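Long-range contacts in replicative DNA helicase (Mycobacterium tuberculosis, PDB 2R5U), which probably unwinds duplex DNA ahead of the replisome as a hexameric ATP-dependent 5'-3' helicase, of which this chain is the N-terminal domain: residues B[26-31]-B[131-136]; B[34-39]-B[110-115]; B[69-74]-B[89-94]; B[136-141]-B[164-169]. One frame throughout, in Å; residues are numbered along the deposited sequence.

Contact 1: residues B[26-31]-B[131-136]; sequences QPPQDL and LLRRLV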
loop_
_atom_site.group_PDB
_atom_site.type_symbol
_atom_site.label_atom_id
_atom_site.label_comp_id
_atom_site.label_asym_id
_atom_site.label_seq_id
_atom_site.Cartn_x
_atom_site.Cartn_y
_atom_site.Cartn_z
ATOM N N GLN B 26 -29.229 8.419 -17.207
ATOM C CA GLN B 26 -29.069 7.206 -16.334
ATOM C C GLN B 26 -28.934 5.927 -17.160
ATOM O O GLN B 26 -29.576 5.791 -18.205
ATOM C CB GLN B 26 -30.227 7.090 -15.334
ATOM C CG GLN B 26 -30.312 8.252 -14.343
ATOM C CD GLN B 26 -29.347 8.104 -13.191
ATOM O OE1 GLN B 26 -28.189 8.543 -13.261
ATOM N NE2 GLN B 26 -29.807 7.463 -12.126
ATOM N N PRO B 27 -28.091 4.987 -16.693
ATOM C CA PRO B 27 -27.779 3.768 -17.448
ATOM C C PRO B 27 -29.036 2.942 -17.733
ATOM O O PRO B 27 -29.968 2.996 -16.938
ATOM C CB PRO B 27 -26.837 3.017 -16.507
ATOM C CG PRO B 27 -26.246 4.082 -15.623
ATOM C CD PRO B 27 -27.364 5.031 -15.410
ATOM N N PRO B 28 -29.080 2.227 -18.883
ATOM C CA PRO B 28 -30.201 1.336 -19.211
ATOM C C PRO B 28 -30.530 0.391 -18.042
ATOM O O PRO B 28 -29.628 -0.257 -17.512
ATOM C CB PRO B 28 -29.682 0.549 -20.412
ATOM C CG PRO B 28 -28.704 1.511 -21.088
ATOM C CD PRO B 28 -28.064 2.265 -19.959
ATOM N N GLN B 29 -31.800 0.354 -17.635
ATOM C CA GLN B 29 -32.211 -0.392 -16.432
ATOM C C GLN B 29 -33.720 -0.619 -16.401
ATOM O O GLN B 29 -34.474 0.085 -17.066
ATOM C CB GLN B 29 -31.765 0.358 -15.160
ATOM C CG GLN B 29 -32.478 1.714 -14.960
ATOM C CD GLN B 29 -31.929 2.524 -13.809
ATOM O OE1 GLN B 29 -32.480 2.505 -12.709
ATOM N NE2 GLN B 29 -30.842 3.243 -14.049
ATOM N N ASP B 30 -34.167 -1.600 -15.621
ATOM C CA ASP B 30 -35.592 -1.733 -15.308
ATOM C C ASP B 30 -35.698 -2.251 -13.877
ATOM O O ASP B 30 -35.610 -3.462 -13.648
ATOM C CB ASP B 30 -36.324 -2.651 -16.301
ATOM C CG ASP B 30 -37.853 -2.562 -16.185
ATOM O OD1 ASP B 30 -38.384 -2.397 -15.070
ATOM O OD2 ASP B 30 -38.547 -2.664 -17.218
ATOM N N LEU B 31 -35.827 -1.325 -12.925
ATOM C CA LEU B 31 -35.905 -1.677 -11.511
ATOM C C LEU B 31 -37.137 -2.512 -11.184
ATOM O O LEU B 31 -37.049 -3.422 -10.373
ATOM C CB LEU B 31 -35.837 -0.434 -10.612
ATOM C CG LEU B 31 -34.543 -0.002 -9.897
ATOM C CD1 LEU B 31 -34.362 -0.787 -8.641
ATOM C CD2 LEU B 31 -33.289 -0.129 -10.761
ATOM N N LEU B 131 -27.349 -6.073 -21.210
ATOM C CA LEU B 131 -26.628 -6.023 -22.506
ATOM C C LEU B 131 -26.328 -4.581 -22.920
ATOM O O LEU B 131 -25.164 -4.213 -23.129
ATOM C CB LEU B 131 -27.390 -6.760 -23.611
ATOM C CG LEU B 131 -26.633 -7.076 -24.917
ATOM C CD1 LEU B 131 -25.235 -7.636 -24.613
ATOM C CD2 LEU B 131 -27.408 -8.062 -25.766
ATOM N N LEU B 132 -27.379 -3.770 -22.983
ATOM C CA LEU B 132 -27.278 -2.354 -23.304
ATOM C C LEU B 132 -26.386 -1.526 -22.370
ATOM O O LEU B 132 -25.595 -0.693 -22.848
ATOM C CB LEU B 132 -28.671 -1.741 -23.422
ATOM C CG LEU B 132 -29.556 -2.311 -24.527
ATOM C CD1 LEU B 132 -30.985 -1.820 -24.351
ATOM C CD2 LEU B 132 -29.009 -1.926 -25.917
ATOM N N ARG B 133 -26.489 -1.754 -21.060
ATOM C CA ARG B 133 -25.591 -1.120 -20.095
ATOM C C ARG B 133 -24.133 -1.476 -20.303
ATOM O O ARG B 133 -23.272 -0.612 -20.187
ATOM C CB ARG B 133 -25.956 -1.451 -18.638
ATOM C CG ARG B 133 -26.359 -0.255 -17.837
ATOM C CD ARG B 133 -26.489 -0.463 -16.310
ATOM N NE ARG B 133 -26.349 -1.838 -15.806
ATOM C CZ ARG B 133 -27.271 -2.806 -15.876
ATOM N NH1 ARG B 133 -28.451 -2.614 -16.462
ATOM N NH2 ARG B 133 -26.989 -3.995 -15.355
ATOM N N ARG B 134 -23.853 -2.750 -20.559
ATOM C CA ARG B 134 -22.482 -3.188 -20.813
ATOM C C ARG B 134 -21.906 -2.579 -22.089
ATOM O O ARG B 134 -20.697 -2.353 -22.181
ATOM C CB ARG B 134 -22.378 -4.715 -20.831
ATOM C CG ARG B 134 -22.190 -5.263 -19.426
ATOM C CD ARG B 134 -22.358 -6.762 -19.309
ATOM N NE ARG B 134 -22.542 -7.122 -17.897
ATOM C CZ ARG B 134 -22.574 -8.363 -17.417
ATOM N NH1 ARG B 134 -22.429 -9.406 -18.231
ATOM N NH2 ARG B 134 -22.748 -8.561 -16.116
ATOM N N LEU B 135 -22.785 -2.300 -23.043
ATOM C CA LEU B 135 -22.422 -1.628 -24.286
ATOM C C LEU B 135 -22.048 -0.168 -24.027
ATOM O O LEU B 135 -20.979 0.278 -24.437
ATOM C CB LEU B 135 -23.566 -1.744 -25.284
ATOM C CG LEU B 135 -23.267 -1.752 -26.778
ATOM C CD1 LEU B 135 -22.088 -2.666 -27.129
ATOM C CD2 LEU B 135 -24.511 -2.179 -27.504
ATOM N N VAL B 136 -22.916 0.561 -23.323
ATOM C CA VAL B 136 -22.590 1.897 -22.825
ATOM C C VAL B 136 -21.257 1.918 -22.064
ATOM O O VAL B 136 -20.372 2.732 -22.370
ATOM C CB VAL B 136 -23.734 2.475 -21.953
ATOM C CG1 VAL B 136 -23.281 3.729 -21.217
ATOM C CG2 VAL B 136 -24.943 2.770 -22.802
#

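Contact 2: residues B[34-39]-B[110-115]; sequences EQSVLG and ISTVPT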
loop_
_atom_site.group_PDB
_atom_site.type_symbol
_atom_site.label_atom_id
_atom_site.label_comp_id
_atom_site.label_asym_id
_atom_site.label_seq_id
_atom_site.Cartn_x
_atom_site.Cartn_y
_atom_site.Cartn_z
ATOM N N GLU B 34 -36.421 -6.023 -12.239
ATOM C CA GLU B 34 -35.496 -6.634 -11.257
ATOM C C GLU B 34 -36.231 -7.148 -10.013
ATOM O O GLU B 34 -35.921 -8.226 -9.499
ATOM C CB GLU B 34 -34.391 -5.666 -10.816
ATOM C CG GLU B 34 -33.381 -5.327 -11.942
ATOM C CD GLU B 34 -32.185 -4.480 -11.528
ATOM O OE1 GLU B 34 -31.931 -4.240 -10.322
ATOM O OE2 GLU B 34 -31.450 -4.074 -12.462
ATOM N N GLN B 35 -37.147 -6.335 -9.505
ATOM C CA GLN B 35 -37.949 -6.689 -8.318
ATOM C C GLN B 35 -38.786 -7.932 -8.575
ATOM O O GLN B 35 -38.772 -8.855 -7.778
ATOM C CB GLN B 35 -38.818 -5.498 -7.888
ATOM C CG GLN B 35 -38.023 -4.356 -7.264
ATOM C CD GLN B 35 -38.834 -3.075 -7.122
ATOM O OE1 GLN B 35 -39.870 -2.890 -7.765
ATOM N NE2 GLN B 35 -38.348 -2.176 -6.305
ATOM N N SER B 36 -39.473 -7.958 -9.709
ATOM C CA SER B 36 -40.314 -9.087 -10.123
ATOM C C SER B 36 -39.531 -10.403 -10.293
ATOM O O SER B 36 -40.012 -11.482 -9.904
ATOM C CB SER B 36 -41.048 -8.751 -11.425
ATOM O OG SER B 36 -41.973 -7.677 -11.241
ATOM N N VAL B 37 -38.333 -10.309 -10.886
ATOM C CA VAL B 37 -37.419 -11.460 -10.984
ATOM C C VAL B 37 -37.077 -12.035 -9.613
ATOM O O VAL B 37 -37.161 -13.260 -9.401
ATOM C CB VAL B 37 -36.105 -11.136 -11.719
ATOM C CG1 VAL B 37 -35.096 -12.274 -11.524
ATOM C CG2 VAL B 37 -36.355 -10.982 -13.170
ATOM N N LEU B 38 -36.691 -11.159 -8.691
ATOM C CA LEU B 38 -36.282 -11.590 -7.364
ATOM C C LEU B 38 -37.466 -12.170 -6.572
ATOM O O LEU B 38 -37.309 -13.152 -5.873
ATOM C CB LEU B 38 -35.599 -10.457 -6.598
ATOM C CG LEU B 38 -34.239 -9.998 -7.156
ATOM C CD1 LEU B 38 -33.756 -8.776 -6.397
ATOM C CD2 LEU B 38 -33.193 -11.128 -7.114
ATOM N N GLY B 39 -38.631 -11.538 -6.706
ATOM C CA GLY B 39 -39.870 -12.001 -6.067
ATOM C C GLY B 39 -40.223 -13.394 -6.536
ATOM O O GLY B 39 -40.528 -14.248 -5.724
ATOM N N ILE B 110 -41.382 -10.181 -2.706
ATOM C CA ILE B 110 -42.359 -11.238 -2.938
ATOM C C ILE B 110 -43.734 -10.648 -3.311
ATOM O O ILE B 110 -44.394 -11.137 -4.230
ATOM C CB ILE B 110 -42.440 -12.193 -1.711
ATOM C CG1 ILE B 110 -41.206 -13.110 -1.691
ATOM C CG2 ILE B 110 -43.715 -13.006 -1.727
ATOM C CD1 ILE B 110 -40.979 -13.804 -0.367
ATOM N N SER B 111 -44.119 -9.579 -2.613
ATOM C CA SER B 111 -45.371 -8.843 -2.854
ATOM C C SER B 111 -45.473 -8.158 -4.217
ATOM O O SER B 111 -46.571 -7.790 -4.626
ATOM C CB SER B 111 -45.588 -7.789 -1.767
ATOM O OG SER B 111 -45.560 -8.362 -0.472
ATOM N N THR B 112 -44.350 -7.967 -4.912
ATOM C CA THR B 112 -44.373 -7.359 -6.246
ATOM C C THR B 112 -44.955 -8.304 -7.298
ATOM O O THR B 112 -45.448 -7.851 -8.329
ATOM C CB THR B 112 -42.971 -6.855 -6.719
ATOM O OG1 THR B 112 -42.099 -7.965 -6.993
ATOM C CG2 THR B 112 -42.334 -5.943 -5.679
ATOM N N VAL B 113 -44.896 -9.611 -7.043
ATOM C CA VAL B 113 -45.455 -10.595 -7.975
ATOM C C VAL B 113 -46.591 -11.427 -7.376
ATOM O O VAL B 113 -46.547 -11.770 -6.192
ATOM C CB VAL B 113 -44.383 -11.568 -8.552
ATOM C CG1 VAL B 113 -43.444 -10.832 -9.491
ATOM C CG2 VAL B 113 -43.620 -12.291 -7.443
ATOM N N PRO B 114 -47.625 -11.734 -8.190
ATOM C CA PRO B 114 -48.569 -12.799 -7.827
ATOM C C PRO B 114 -47.850 -14.156 -7.782
ATOM O O PRO B 114 -47.358 -14.556 -6.720
ATOM C CB PRO B 114 -49.606 -12.761 -8.960
ATOM C CG PRO B 114 -49.441 -11.415 -9.599
ATOM C CD PRO B 114 -47.993 -11.076 -9.457
ATOM N N THR B 115 -47.777 -14.843 -8.919
ATOM C CA THR B 115 -47.027 -16.097 -9.022
ATOM C C THR B 115 -45.557 -15.860 -9.425
ATOM O O THR B 115 -45.095 -14.717 -9.499
ATOM C CB THR B 115 -47.689 -17.064 -10.034
#

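Contact 3: residues B[69-74]-B[89-94]; sequences YDAILD and AELDRR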
loop_
_atom_site.group_PDB
_atom_site.type_symbol
_atom_site.label_atom_id
_atom_site.label_comp_id
_atom_site.label_asym_id
_atom_site.label_seq_id
_atom_site.Cartn_x
_atom_site.Cartn_y
_atom_site.Cartn_z
ATOM N N TYR B 69 -29.864 -11.702 -5.408
ATOM C CA TYR B 69 -29.695 -12.699 -6.453
ATOM C C TYR B 69 -28.551 -13.675 -6.153
ATOM O O TYR B 69 -28.717 -14.895 -6.292
ATOM C CB TYR B 69 -29.479 -12.009 -7.802
ATOM C CG TYR B 69 -29.338 -12.959 -8.977
ATOM C CD1 TYR B 69 -30.459 -13.455 -9.628
ATOM C CD2 TYR B 69 -28.071 -13.354 -9.437
ATOM C CE1 TYR B 69 -30.341 -14.314 -10.696
ATOM C CE2 TYR B 69 -27.935 -14.216 -10.519
ATOM C CZ TYR B 69 -29.082 -14.692 -11.136
ATOM O OH TYR B 69 -28.995 -15.532 -12.203
ATOM N N ASP B 70 -27.399 -13.129 -5.756
ATOM C CA ASP B 70 -26.203 -13.942 -5.448
ATOM C C ASP B 70 -26.464 -14.889 -4.267
ATOM O O ASP B 70 -26.033 -16.045 -4.295
ATOM C CB ASP B 70 -24.977 -13.057 -5.138
ATOM C CG ASP B 70 -24.537 -12.187 -6.321
ATOM O OD1 ASP B 70 -25.035 -12.363 -7.467
ATOM O OD2 ASP B 70 -23.685 -11.286 -6.088
ATOM N N ALA B 71 -27.183 -14.400 -3.251
ATOM C CA ALA B 71 -27.564 -15.230 -2.108
ATOM C C ALA B 71 -28.490 -16.402 -2.526
ATOM O O ALA B 71 -28.277 -17.547 -2.107
ATOM C CB ALA B 71 -28.215 -14.383 -1.017
ATOM N N ILE B 72 -29.483 -16.123 -3.368
ATOM C CA ILE B 72 -30.362 -17.186 -3.906
ATOM C C ILE B 72 -29.545 -18.229 -4.705
ATOM O O ILE B 72 -29.693 -19.442 -4.514
ATOM C CB ILE B 72 -31.494 -16.608 -4.779
ATOM C CG1 ILE B 72 -32.367 -15.607 -3.982
ATOM C CG2 ILE B 72 -32.358 -17.726 -5.348
ATOM C CD1 ILE B 72 -33.361 -14.810 -4.892
ATOM N N LEU B 73 -28.685 -17.760 -5.600
ATOM C CA LEU B 73 -27.862 -18.666 -6.386
ATOM C C LEU B 73 -26.937 -19.492 -5.495
ATOM O O LEU B 73 -26.705 -20.667 -5.773
ATOM C CB LEU B 73 -27.045 -17.911 -7.431
ATOM C CG LEU B 73 -27.744 -17.295 -8.643
ATOM C CD1 LEU B 73 -26.744 -17.364 -9.785
ATOM C CD2 LEU B 73 -29.068 -17.959 -9.042
ATOM N N ASP B 74 -26.396 -18.874 -4.439
ATOM C CA ASP B 74 -25.566 -19.604 -3.455
ATOM C C ASP B 74 -26.294 -20.809 -2.869
ATOM O O ASP B 74 -25.746 -21.919 -2.817
ATOM C CB ASP B 74 -25.134 -18.697 -2.306
ATOM C CG ASP B 74 -23.649 -18.480 -2.269
ATOM O OD1 ASP B 74 -23.158 -17.595 -3.014
ATOM O OD2 ASP B 74 -22.971 -19.205 -1.487
ATOM N N ALA B 89 -30.964 -15.336 5.936
ATOM C CA ALA B 89 -29.860 -15.902 6.696
ATOM C C ALA B 89 -28.571 -15.970 5.869
ATOM O O ALA B 89 -27.490 -15.735 6.404
ATOM C CB ALA B 89 -30.235 -17.289 7.244
ATOM N N GLU B 90 -28.679 -16.321 4.587
ATOM C CA GLU B 90 -27.530 -16.295 3.686
ATOM C C GLU B 90 -26.989 -14.860 3.541
ATOM O O GLU B 90 -25.779 -14.649 3.639
ATOM C CB GLU B 90 -27.867 -16.929 2.321
ATOM C CG GLU B 90 -26.776 -16.773 1.248
ATOM C CD GLU B 90 -25.493 -17.532 1.557
ATOM O OE1 GLU B 90 -25.590 -18.656 2.088
ATOM O OE2 GLU B 90 -24.386 -17.005 1.262
ATOM N N LEU B 91 -27.880 -13.884 3.367
ATOM C CA LEU B 91 -27.489 -12.455 3.366
ATOM C C LEU B 91 -26.848 -11.990 4.675
ATOM O O LEU B 91 -25.833 -11.293 4.657
ATOM C CB LEU B 91 -28.679 -11.551 2.997
ATOM C CG LEU B 91 -29.182 -11.633 1.544
ATOM C CD1 LEU B 91 -30.575 -11.035 1.472
ATOM C CD2 LEU B 91 -28.254 -10.967 0.548
ATOM N N ASP B 92 -27.444 -12.373 5.807
ATOM C CA ASP B 92 -26.885 -12.088 7.134
ATOM C C ASP B 92 -25.478 -12.688 7.337
ATOM O O ASP B 92 -24.607 -12.034 7.897
ATOM C CB ASP B 92 -27.849 -12.565 8.228
ATOM C CG ASP B 92 -27.436 -12.124 9.615
ATOM O OD1 ASP B 92 -27.417 -10.898 9.885
ATOM O OD2 ASP B 92 -27.141 -13.015 10.444
ATOM N N ARG B 93 -25.252 -13.916 6.872
ATOM C CA ARG B 93 -23.905 -14.502 6.909
ATOM C C ARG B 93 -22.903 -13.649 6.130
ATOM O O ARG B 93 -21.742 -13.558 6.502
ATOM C CB ARG B 93 -23.895 -15.936 6.363
ATOM C CG ARG B 93 -24.329 -16.968 7.381
ATOM C CD ARG B 93 -24.115 -18.395 6.874
ATOM N NE ARG B 93 -25.020 -18.731 5.783
ATOM C CZ ARG B 93 -26.138 -19.447 5.908
ATOM N NH1 ARG B 93 -26.506 -19.947 7.086
ATOM N NH2 ARG B 93 -26.885 -19.674 4.834
ATOM N N ARG B 94 -23.366 -13.020 5.056
ATOM C CA ARG B 94 -22.504 -12.195 4.231
ATOM C C ARG B 94 -22.351 -10.750 4.753
ATOM O O ARG B 94 -21.619 -9.952 4.163
ATOM C CB ARG B 94 -23.021 -12.203 2.794
ATOM C CG ARG B 94 -22.695 -13.474 2.019
ATOM C CD ARG B 94 -23.879 -13.886 1.181
ATOM N NE ARG B 94 -23.490 -14.472 -0.100
ATOM C CZ ARG B 94 -23.865 -13.992 -1.286
ATOM N NH1 ARG B 94 -24.664 -12.915 -1.369
ATOM N NH2 ARG B 94 -23.447 -14.594 -2.395
#

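Contact 4: residues B[136-141]-B[164-169]; sequences VEAGTR and AEIYDV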
loop_
_atom_site.group_PDB
_atom_site.type_symbol
_atom_site.label_atom_id
_atom_site.label_comp_id
_atom_site.label_asym_id
_atom_site.label_seq_id
_atom_site.Cartn_x
_atom_site.Cartn_y
_atom_site.Cartn_z
ATOM N N VAL B 136 -22.916 0.561 -23.323
ATOM C CA VAL B 136 -22.590 1.897 -22.825
ATOM C C VAL B 136 -21.257 1.918 -22.064
ATOM O O VAL B 136 -20.372 2.732 -22.370
ATOM C CB VAL B 136 -23.734 2.475 -21.953
ATOM C CG1 VAL B 136 -23.281 3.729 -21.217
ATOM C CG2 VAL B 136 -24.943 2.770 -22.802
ATOM N N GLU B 137 -21.094 1.018 -21.096
ATOM C CA GLU B 137 -19.852 0.951 -20.308
ATOM C C GLU B 137 -18.603 0.607 -21.133
ATOM O O GLU B 137 -17.520 1.171 -20.904
ATOM C CB GLU B 137 -19.992 -0.029 -19.138
ATOM C CG GLU B 137 -20.963 0.448 -18.048
ATOM C CD GLU B 137 -21.283 -0.626 -17.011
ATOM O OE1 GLU B 137 -20.810 -1.778 -17.158
ATOM O OE2 GLU B 137 -22.026 -0.316 -16.050
ATOM N N ALA B 138 -18.746 -0.323 -22.072
ATOM C CA ALA B 138 -17.621 -0.729 -22.918
ATOM C C ALA B 138 -17.238 0.413 -23.866
ATOM O O ALA B 138 -16.054 0.702 -24.052
ATOM C CB ALA B 138 -17.955 -1.976 -23.697
ATOM N N GLY B 139 -18.250 1.053 -24.441
ATOM C CA GLY B 139 -18.063 2.233 -25.282
ATOM C C GLY B 139 -17.265 3.323 -24.603
ATOM O O GLY B 139 -16.274 3.790 -25.157
ATOM N N THR B 140 -17.660 3.705 -23.385
ATOM C CA THR B 140 -16.957 4.796 -22.697
ATOM C C THR B 140 -15.546 4.368 -22.317
ATOM O O THR B 140 -14.632 5.196 -22.268
ATOM C CB THR B 140 -17.712 5.422 -21.475
ATOM O OG1 THR B 140 -17.217 4.877 -20.248
ATOM C CG2 THR B 140 -19.221 5.279 -21.562
ATOM N N ARG B 141 -15.361 3.075 -22.068
ATOM C CA ARG B 141 -14.030 2.538 -21.831
ATOM C C ARG B 141 -13.144 2.694 -23.077
ATOM O O ARG B 141 -11.979 3.074 -22.968
ATOM C CB ARG B 141 -14.095 1.077 -21.392
ATOM C CG ARG B 141 -12.930 0.680 -20.523
ATOM C CD ARG B 141 -13.225 -0.577 -19.691
ATOM N NE ARG B 141 -14.325 -0.407 -18.741
ATOM C CZ ARG B 141 -15.411 -1.184 -18.674
ATOM N NH1 ARG B 141 -15.572 -2.212 -19.499
ATOM N NH2 ARG B 141 -16.343 -0.927 -17.765
ATOM N N ALA B 164 -11.038 -6.215 -26.718
ATOM C CA ALA B 164 -11.284 -7.075 -25.558
ATOM C C ALA B 164 -12.523 -6.645 -24.753
ATOM O O ALA B 164 -13.241 -7.494 -24.221
ATOM C CB ALA B 164 -10.039 -7.142 -24.655
ATOM N N GLU B 165 -12.773 -5.335 -24.681
ATOM C CA GLU B 165 -13.940 -4.796 -23.965
ATOM C C GLU B 165 -15.264 -5.224 -24.607
ATOM O O GLU B 165 -16.194 -5.638 -23.902
ATOM C CB GLU B 165 -13.889 -3.262 -23.859
ATOM C CG GLU B 165 -12.703 -2.727 -23.091
ATOM C CD GLU B 165 -12.675 -3.171 -21.635
ATOM O OE1 GLU B 165 -13.758 -3.421 -21.062
ATOM O OE2 GLU B 165 -11.574 -3.242 -21.050
ATOM N N ILE B 166 -15.326 -5.129 -25.934
ATOM C CA ILE B 166 -16.520 -5.488 -26.691
ATOM C C ILE B 166 -16.701 -7.013 -26.827
ATOM O O ILE B 166 -17.830 -7.506 -26.856
ATOM C CB ILE B 166 -16.521 -4.799 -28.083
ATOM C CG1 ILE B 166 -16.489 -3.274 -27.925
ATOM C CG2 ILE B 166 -17.717 -5.224 -28.913
ATOM C CD1 ILE B 166 -17.709 -2.669 -27.239
ATOM N N TYR B 167 -15.592 -7.752 -26.912
ATOM C CA TYR B 167 -15.639 -9.219 -26.896
ATOM C C TYR B 167 -16.392 -9.641 -25.644
ATOM O O TYR B 167 -17.289 -10.471 -25.716
ATOM C CB TYR B 167 -14.222 -9.813 -26.892
ATOM C CG TYR B 167 -14.141 -11.327 -26.956
ATOM C CD1 TYR B 167 -14.004 -11.985 -28.179
ATOM C CD2 TYR B 167 -14.184 -12.102 -25.792
ATOM C CE1 TYR B 167 -13.911 -13.390 -28.247
ATOM C CE2 TYR B 167 -14.097 -13.494 -25.845
ATOM C CZ TYR B 167 -13.960 -14.134 -27.077
ATOM O OH TYR B 167 -13.864 -15.509 -27.139
ATOM N N ASP B 168 -16.036 -9.033 -24.512
ATOM C CA ASP B 168 -16.689 -9.305 -23.226
ATOM C C ASP B 168 -18.216 -9.153 -23.300
ATOM O O ASP B 168 -18.956 -9.967 -22.730
ATOM C CB ASP B 168 -16.117 -8.398 -22.129
ATOM N N VAL B 169 -18.663 -8.118 -24.017
ATOM C CA VAL B 169 -20.092 -7.789 -24.204
ATOM C C VAL B 169 -20.778 -8.705 -25.228
ATOM O O VAL B 169 -21.816 -9.309 -24.935
ATOM C CB VAL B 169 -20.270 -6.293 -24.633
ATOM C CG1 VAL B 169 -21.731 -5.966 -24.953
ATOM C CG2 VAL B 169 -19.735 -5.363 -23.553
#

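Contact 1: residues B[26-31]-B[131-136]
The guanidinium of Arg-133 meets the N-terminal loop at its edge. The carbonyl oxygen of Pro-28 lies there, near the guanidinium plane, and CA of Gln-29 stands obliquely to the group. Arg-133 NH1 donates to Pro-28 O in a hydrogen bond of 2.8 Å, with an N-H...O angle of 162°. The donor is tilted 18° from the carbonyl plane. The arginine chain turns sharply at chi3 (-6°), an almost eclipsed torsion. This bend wraps the chain around the oxygen: CG of Arg-133 comes within 3.3 Å of Pro-28 O before NH1 reaches the same atom. Pro-27 packs on the aliphatic part of the arginine, with its CB 3.5 Å from Arg-133 CD.

The loop 26-31 leads into helix 31-43, where Asp-30 is the N-cap and its OD1 bonds to Ala-33 N. Pro-27 and Pro-28 have polyproline II-like backbone angles, and this extended run lies against one side of the long helix 119-147. The Pro-28 ring slides past the arginine chain, with its CD 3.7 Å from Arg-133 CG. The ring crosses Leu-132 at about a right angle, CB to CB 3.9 Å, and its CD also reaches Val-136 CG2 at 4.3 Å. Within the loop, Gln-29 NE2 donates to Pro-27 O at 3.0 Å, and the acceptor lies in the amide plane of Gln-29. Arg-133 NH2 bonds to Asp-59 O, and Tyr-61 touches Pro-27, Gln-29 and Arg-133. Gly-146 of the second subunit packs on Pro-28 and Leu-132.

Contact 2: residues B[34-39]-B[110-115]
Helix 31-43, the first helix of the globular part of the domain, packs at Gly-39 against the C-terminal part of helix 102-111. CA of Gly-39 comes within 4.1 Å of CA of Ile-110, a closeness that the missing side chain permits. Val-113, in the loop that follows, lays its two methyls along the backbone of helix 31-43. Its CG1 sits 3.5 Å from Ser-36 O and 3.7 Å from Ser-36 CB. With chi1 at -69°, CG1 stands beside the backbone N, anti to the carbonyl carbon, and CG2 falls between the two. CG2 reaches Gly-39 C at 3.7 Å.

The chain turns here as it leaves helix 102-111 within the all-helical N-terminal domain of DnaB. Val-113 N still bonds to Ile-110 O, at 3.2 Å. Thr-112 OG1 bonds to Leu-109 O; it also stands 3.5 Å from Gln-35 O, but without a hydrogen bond there. Its methyl CG2 touches Gln-35 CB loosely, at 4.2 Å. The CB of Ile-110 points away from segment 34-39, and its side chain packs on Leu-42 and Leu-43, farther along helix 31-43. Val-113 also touches Leu-43. Ser-36 packs on Tyr-122 of helix 119-147.

Contact 3: residues B[69-74]-B[89-94]
The short helical segments at Ala-71 and Glu-90 run across each other at 110°, with their axes 9.4 Å apart. Ala-71 lies at the crossing. Its CB touches Glu-90 CG at 3.6 Å and Leu-91 CD2 at 3.8 Å. The Arg-94 guanidinium covers the backbone beside it: one face lies over Ala-71 CA, offset toward the rim, and Asp-70 CB is at the edge. Arg-94 NH2 forms a salt bridge to Asp-74 OD1 at 3.1 Å. The hydrogen bond in it is weak, and the carboxylate and guanidinium planes stand 73° apart.

Helices 63-77 and 84-93 follow each other in the globular part of the domain, and a salt-bridge network joins them. Arg-94 NE pairs with Glu-90 OE2 at 3.0 Å, while Glu-90 OE1 takes Arg-93 NH2 at 3.2 Å and also Arg-78. Glu-90 bends at chi2 (67°), which brings its carboxylate face to face with that of Asp-74. OD2 of Asp-74 is 3.8 Å from OE2 of Glu-90. Arg-94, paired with both, and Arg-93 and Arg-78 at Glu-90 probably offset their repulsion. On the same segment as Glu-90, Asp-92 forms a salt bridge to Lys-129 of the third subunit.

Contact 4: residues B[136-141]-B[164-169]
Two groups grip the carboxylate of Glu-165. Its OE1 takes Arg-141 NH1 in a salt bridge of 2.7 Å, and its OE2 is hydrogen-bonded to the hydroxyl of Tyr-145. The donor at OE1 comes from above the carboxylate plane, 40° out of it, while OE1 itself sits at the edge of the guanidinium. The two flat groups are therefore steeply turned, 65° apart. The methylene of the arginine also presses on the acid, with Arg-141 CD 3.3 Å from Glu-165 CD. Arg-141 bends at chi3, which turns its guanidinium back over its own helix, one face above Glu-137 O.

Beside this polar pair, toward the C-terminal end of segment 164-169, the contact is apolar and built around Ala-138. Its CB meets CD1 of Ile-166 at 3.6 Å and CG2 of Val-169 at 3.8 Å. Both chi1 and chi2 of Ile-166 are near -60°, and this carries CD1 from a CB that does not face the other helix to the alanine methyl. Ile-166 also packs on Ile-166 of the second subunit, and Tyr-167 on its Tyr-167. The two short helical segments are almost antiparallel, with axes 9.2 Å apart. Helices 119-147 and 155-169 thus form the helical hairpin of the DnaB N-terminal domain, through which two subunits of the hexameric ring pack together.

Overall arrangement
Following the chain from its N terminus, the loop 26-31 opens contact 1 and helix 31-43 opens contact 2 directly after it. Contact 3 then opens and closes between helices 63-77 and 84-93. Contact 2 closes at residues 110-115, and contact 1 closes last of the three, on helix 119-147. The first three contacts are thus enclosed one within another. Contacts 2 and 3 touch through Leu-38 and Tyr-69 in the globular part. Contact 4 follows in series and ties the hairpin. It shares Val-136 with contact 1, and Val-169 packs on Leu-131, Arg-134 and Leu-135. Contact 1 so links the globular part to the hairpin.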